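Local atomic coordinates of peroxide stress regulator PerR, FUR family (Streptococcus pyogenes, PDB entry 4LMY), a protein that probably senses peroxide stress through its bound metal and regulates transcription of stress-response genes by binding DNA as a FUR-family dimer. Residues B[31-36]-B[56-61]; B[11-16]-B[37-42]. One frame throughout, in Å; residues are numbered along the deposited sequence.

Contact 1 of 2, residues B[31-36]-B[56-61]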
loop_
_atom_site.group_PDB
_atom_site.type_symbol
_atom_site.label_atom_id
_atom_site.label_comp_id
_atom_site.label_asym_id
_atom_site.label_seq_id
_atom_site.Cartn_x
_atom_site.Cartn_y
_atom_site.Cartn_z
ATOM N N ARG B 31 25.635 3.994 10.273
ATOM C CA ARG B 31 24.231 4.121 10.644
ATOM C C ARG B 31 23.334 4.068 9.413
ATOM O O ARG B 31 22.283 3.426 9.427
ATOM C CB ARG B 31 24.001 5.413 11.427
ATOM C CG ARG B 31 22.558 5.657 11.833
ATOM C CD ARG B 31 22.492 6.426 13.141
ATOM N NE ARG B 31 22.892 5.599 14.277
ATOM C CZ ARG B 31 23.424 6.075 15.398
ATOM N NH1 ARG B 31 23.633 7.377 15.534
ATOM N NH2 ARG B 31 23.757 5.249 16.382
ATOM N N LYS B 32 23.763 4.732 8.344
ATOM C CA LYS B 32 23.022 4.705 7.088
ATOM C C LYS B 32 22.980 3.297 6.502
ATOM O O LYS B 32 21.952 2.863 5.977
ATOM C CB LYS B 32 23.636 5.677 6.080
ATOM C CG LYS B 32 23.366 7.130 6.402
ATOM C CD LYS B 32 23.811 8.053 5.278
ATOM C CE LYS B 32 25.223 8.564 5.493
ATOM N NZ LYS B 32 25.702 9.370 4.333
ATOM N N ALA B 33 24.102 2.591 6.599
ATOM C CA ALA B 33 24.195 1.229 6.082
ATOM C C ALA B 33 23.261 0.274 6.816
ATOM O O ALA B 33 22.619 -0.576 6.201
ATOM C CB ALA B 33 25.622 0.732 6.161
ATOM N N ILE B 34 23.187 0.416 8.133
ATOM C CA ILE B 34 22.353 -0.462 8.944
ATOM C C ILE B 34 20.863 -0.189 8.714
ATOM O O ILE B 34 20.059 -1.119 8.623
ATOM C CB ILE B 34 22.730 -0.363 10.437
ATOM C CG1 ILE B 34 24.129 -0.946 10.653
ATOM C CG2 ILE B 34 21.717 -1.090 11.302
ATOM C CD1 ILE B 34 24.680 -0.742 12.041
ATOM N N ILE B 35 20.505 1.086 8.596
ATOM C CA ILE B 35 19.130 1.466 8.278
ATOM C C ILE B 35 18.695 0.863 6.945
ATOM O O ILE B 35 17.647 0.222 6.860
ATOM C CB ILE B 35 18.954 2.993 8.232
ATOM C CG1 ILE B 35 19.163 3.592 9.624
ATOM C CG2 ILE B 35 17.567 3.359 7.705
ATOM C CD1 ILE B 35 19.390 5.087 9.622
ATOM N N SER B 36 19.511 1.063 5.914
ATOM C CA SER B 36 19.209 0.546 4.582
ATOM C C SER B 36 19.129 -0.971 4.596
ATOM O O SER B 36 18.244 -1.561 3.975
ATOM C CB SER B 36 20.264 0.997 3.570
ATOM O OG SER B 36 20.235 2.400 3.389
ATOM N N PRO B 56 32.001 -7.203 5.596
ATOM C CA PRO B 56 32.890 -6.973 4.446
ATOM C C PRO B 56 33.001 -5.507 4.011
ATOM O O PRO B 56 34.103 -5.047 3.711
ATOM C CB PRO B 56 32.237 -7.798 3.335
ATOM C CG PRO B 56 31.528 -8.884 4.053
ATOM C CD PRO B 56 30.994 -8.239 5.295
ATOM N N ASN B 57 31.881 -4.793 3.968
ATOM C CA ASN B 57 31.897 -3.383 3.588
ATOM C C ASN B 57 32.387 -2.478 4.715
ATOM O O ASN B 57 32.827 -1.353 4.476
ATOM C CB ASN B 57 30.514 -2.928 3.115
ATOM C CG ASN B 57 30.287 -3.192 1.639
ATOM O OD1 ASN B 57 31.234 -3.395 0.880
ATOM N ND2 ASN B 57 29.027 -3.179 1.223
ATOM N N PHE B 58 32.310 -2.976 5.945
ATOM C CA PHE B 58 32.716 -2.196 7.108
ATOM C C PHE B 58 33.628 -3.005 8.024
ATOM O O PHE B 58 33.170 -3.578 9.012
ATOM C CB PHE B 58 31.487 -1.706 7.877
ATOM C CG PHE B 58 30.625 -0.760 7.095
ATOM C CD1 PHE B 58 30.806 0.609 7.199
ATOM C CD2 PHE B 58 29.639 -1.238 6.249
ATOM C CE1 PHE B 58 30.018 1.484 6.476
ATOM C CE2 PHE B 58 28.851 -0.370 5.521
ATOM C CZ PHE B 58 29.040 0.994 5.636
ATOM N N PRO B 59 34.929 -3.051 7.694
ATOM C CA PRO B 59 35.927 -3.817 8.450
ATOM C C PRO B 59 36.058 -3.333 9.890
ATOM O O PRO B 59 36.463 -4.101 10.763
ATOM C CB PRO B 59 37.230 -3.539 7.690
ATOM C CG PRO B 59 36.799 -3.122 6.326
ATOM C CD PRO B 59 35.527 -2.365 6.536
ATOM N N ASN B 60 35.716 -2.071 10.126
ATOM C CA ASN B 60 35.824 -1.480 11.453
ATOM C C ASN B 60 34.536 -1.607 12.265
ATOM O O ASN B 60 34.413 -1.030 13.345
ATOM C CB ASN B 60 36.246 -0.011 11.345
ATOM C CG ASN B 60 35.369 0.782 10.392
ATOM O OD1 ASN B 60 34.162 0.554 10.302
ATOM N ND2 ASN B 60 35.977 1.715 9.669
ATOM N N MET B 61 33.574 -2.356 11.734
ATOM C CA MET B 61 32.317 -2.589 12.435
ATOM C C MET B 61 32.470 -3.734 13.428
ATOM O O MET B 61 33.070 -4.761 13.115
ATOM C CB MET B 61 31.184 -2.900 11.450
ATOM C CG MET B 61 29.856 -3.239 12.119
ATOM S SD MET B 61 28.565 -3.739 10.964
ATOM C CE MET B 61 28.039 -2.150 10.331
#
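Ala33, on the flank of helix 29-40 that looks toward the 56-61 loop, meets the end of the Phe58 side chain. Its CB lies 3.5 Å from Phe58 CZ, with the neighbouring ring carbon CE2 at the same range, so the methyl rests against the CE2–CZ bond and approaches the ring obliquely. Phe58 reaches it with CG anti to its own carbonyl carbon (chi1 -64°), which sends the phenyl group toward the helix from a backbone that stays well back: the CA atoms of Ala33 and Phe58 are 9.2 Å apart. One residue on, Ile34 offers its CG1 branch to Met61. The two side chains run at a slant to one another, and Ile34 CD1 comes to 4.0 Å from Met61 CE, with CG1 scarcely farther away. Met61 is extended through its first two torsions and bends at the third (chi3 -79°), which turns the terminal methyl to the isoleucine. Phe58 and Met61 end a type I beta turn with Pro59 and Asn60 at its corners, closed by a bond from Met61 N to Phe58 O of 3.0 Å, so one turn delivers both hydrophobic groups to the helix. Leu54 of helix 47-54 touches both Ile34 and Met61, while Asn69 and Val66 of helix 63-75 pack on Ile34 and Met61 respectively. The contact sets helix 29-40 against the loop between helices 47-54 and 63-75, in what is probably the winged-helix DNA-binding domain, as in FUR-family relatives. Wholly apolar, it probably rests on van der Waals contact and partial exclusion of water, buried at Ile34 and Met61 but partly exposed at Ala33 and Phe58.

Contact 2 of 2, residues B[11-16]-B[37-42]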
loop_
_atom_site.group_PDB
_atom_site.type_symbol
_atom_site.label_atom_id
_atom_site.label_comp_id
_atom_site.label_asym_id
_atom_site.label_seq_id
_atom_site.Cartn_x
_atom_site.Cartn_y
_atom_site.Cartn_z
ATOM N N ASP B 11 10.480 8.641 1.675
ATOM C CA ASP B 11 10.383 7.185 1.756
ATOM C C ASP B 11 10.829 6.713 3.138
ATOM O O ASP B 11 11.162 7.537 3.992
ATOM C CB ASP B 11 11.146 6.474 0.625
ATOM C CG ASP B 11 12.639 6.768 0.626
ATOM O OD1 ASP B 11 13.286 6.462 -0.400
ATOM O OD2 ASP B 11 13.173 7.296 1.623
ATOM N N ALA B 12 10.835 5.402 3.358
ATOM C CA ALA B 12 11.196 4.858 4.666
ATOM C C ALA B 12 12.586 5.305 5.111
ATOM O O ALA B 12 12.767 5.737 6.248
ATOM C CB ALA B 12 11.098 3.339 4.663
ATOM N N TYR B 13 13.555 5.214 4.203
ATOM C CA TYR B 13 14.939 5.581 4.494
ATOM C C TYR B 13 15.081 7.056 4.845
ATOM O O TYR B 13 15.614 7.404 5.903
ATOM C CB TYR B 13 15.842 5.215 3.310
ATOM C CG TYR B 13 17.282 5.664 3.449
ATOM C CD1 TYR B 13 17.718 6.847 2.868
ATOM C CD2 TYR B 13 18.207 4.898 4.147
ATOM C CE1 TYR B 13 19.030 7.264 2.985
ATOM C CE2 TYR B 13 19.525 5.306 4.268
ATOM C CZ TYR B 13 19.931 6.488 3.685
ATOM O OH TYR B 13 21.239 6.900 3.803
ATOM N N GLU B 14 14.593 7.920 3.961
ATOM C CA GLU B 14 14.676 9.359 4.181
ATOM C C GLU B 14 13.881 9.796 5.408
ATOM O O GLU B 14 14.219 10.791 6.052
ATOM C CB GLU B 14 14.223 10.135 2.939
ATOM C CG GLU B 14 15.123 9.953 1.723
ATOM C CD GLU B 14 16.534 10.485 1.935
ATOM O OE1 GLU B 14 16.744 11.304 2.855
ATOM O OE2 GLU B 14 17.435 10.086 1.168
ATOM N N ASN B 15 12.821 9.059 5.731
ATOM C CA ASN B 15 12.046 9.366 6.927
ATOM C C ASN B 15 12.851 9.142 8.198
ATOM O O ASN B 15 12.838 9.979 9.100
ATOM C CB ASN B 15 10.752 8.556 6.985
ATOM C CG ASN B 15 9.991 8.780 8.275
ATOM O OD1 ASN B 15 10.005 7.939 9.172
ATOM N ND2 ASN B 15 9.338 9.928 8.380
ATOM N N VAL B 16 13.547 8.011 8.266
ATOM C CA VAL B 16 14.376 7.703 9.428
ATOM C C VAL B 16 15.402 8.807 9.655
ATOM O O VAL B 16 15.554 9.308 10.770
ATOM C CB VAL B 16 15.100 6.355 9.276
ATOM C CG1 VAL B 16 16.051 6.132 10.441
ATOM C CG2 VAL B 16 14.094 5.229 9.192
ATOM N N TYR B 37 20.062 -1.598 5.307
ATOM C CA TYR B 37 20.073 -3.049 5.451
ATOM C C TYR B 37 18.757 -3.551 6.038
ATOM O O TYR B 37 18.159 -4.494 5.519
ATOM C CB TYR B 37 21.242 -3.493 6.337
ATOM C CG TYR B 37 21.297 -4.986 6.592
ATOM C CD1 TYR B 37 20.620 -5.553 7.666
ATOM C CD2 TYR B 37 22.033 -5.824 5.766
ATOM C CE1 TYR B 37 20.665 -6.912 7.905
ATOM C CE2 TYR B 37 22.086 -7.190 6.000
ATOM C CZ TYR B 37 21.400 -7.726 7.071
ATOM O OH TYR B 37 21.447 -9.081 7.314
ATOM N N MET B 38 18.315 -2.915 7.120
ATOM C CA MET B 38 17.097 -3.316 7.814
ATOM C C MET B 38 15.860 -3.102 6.949
ATOM O O MET B 38 14.939 -3.920 6.955
ATOM C CB MET B 38 16.953 -2.562 9.138
ATOM C CG MET B 38 17.988 -2.949 10.186
ATOM S SD MET B 38 18.004 -4.722 10.506
ATOM C CE MET B 38 16.338 -4.967 11.115
ATOM N N ILE B 39 15.848 -2.000 6.207
ATOM C CA ILE B 39 14.748 -1.696 5.297
ATOM C C ILE B 39 14.637 -2.743 4.194
ATOM O O ILE B 39 13.538 -3.185 3.850
ATOM C CB ILE B 39 14.913 -0.293 4.673
ATOM C CG1 ILE B 39 14.663 0.779 5.730
ATOM C CG2 ILE B 39 13.960 -0.102 3.496
ATOM C CD1 ILE B 39 14.913 2.173 5.246
ATOM N N GLN B 40 15.780 -3.149 3.652
ATOM C CA GLN B 40 15.803 -4.098 2.546
ATOM C C GLN B 40 15.641 -5.545 2.999
ATOM O O GLN B 40 15.307 -6.415 2.194
ATOM C CB GLN B 40 17.096 -3.959 1.741
ATOM C CG GLN B 40 17.251 -2.627 1.034
ATOM C CD GLN B 40 18.261 -2.685 -0.094
ATOM O OE1 GLN B 40 19.021 -3.647 -0.213
ATOM N NE2 GLN B 40 18.267 -1.659 -0.935
ATOM N N SER B 41 15.884 -5.803 4.281
ATOM C CA SER B 41 15.862 -7.172 4.790
ATOM C C SER B 41 14.487 -7.823 4.669
ATOM O O SER B 41 13.482 -7.283 5.133
ATOM C CB SER B 41 16.355 -7.233 6.237
ATOM O OG SER B 41 16.530 -8.581 6.646
ATOM N N THR B 42 14.462 -8.992 4.040
ATOM C CA THR B 42 13.226 -9.728 3.816
ATOM C C THR B 42 13.100 -10.854 4.825
ATOM O O THR B 42 12.463 -11.877 4.573
ATOM C CB THR B 42 13.189 -10.302 2.402
ATOM O OG1 THR B 42 14.347 -11.117 2.188
ATOM C CG2 THR B 42 13.186 -9.172 1.396
#
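Ile39 points its CD1 methyl at the first turn of helix 12-22, where it settles against Ala12 and Tyr13. The nearest atoms are in the backbone: CD1 is 3.5 Å from Tyr13 N and equally near Tyr13 CA. Beside them, CD1 lies 3.7 Å from Tyr13 CB and 4.0 Å from Ala12 CB, so a single methyl is set against two consecutive residues. Ile39 has CG1 anti to its carbonyl carbon (chi1 -71°) and an extended second torsion (chi2 175°), which carries CD1 straight out from helix 29-40. Tyr13 takes the other course, its CG anti to the backbone N, and the ring presents its edge to Ile39 CD1, which lies near the ring plane. The phenol itself passes along helix 29-40 to Lys32, Ile35 and Ser36. This contact is one part of the packing of helix 12-22 on helix 29-40 in the N-terminal part of this FUR-family regulator, and the same opening turn also supplies Asn15, a residue of the zinc site with His4, His6, His19, His97 and His99. Asp11 caps the start of the helix: its OD2 accepts from Glu14 N at 2.8 Å, with an N-H...O angle of 167°. Phe94 of strand 91-94 touches both Val16 and Ile39.

Overall arrangement
After the N-terminal residues that include zinc ligands His4 and His6, the chain forms helix 12-22, whose opening turn meets the end of helix 29-40; contact 2 closes that loop, with 20 residues between its segments. Contact 1 starts earlier on helix 29-40 and closes a second loop after helix 47-54, at the turn leading into helix 63-75. Their segments alternate along the chain, so the two loops cross within helix 29-40. The contact centres are 14 Å apart, but Ile35, which does not touch 56-61, packs on Val16. Helix 29-40 is thus the shared element, tying helix 12-22, which carries Asn15 and His19 of the zinc site, to the loop ahead of helix 63-75, probably within the DNA-binding domain.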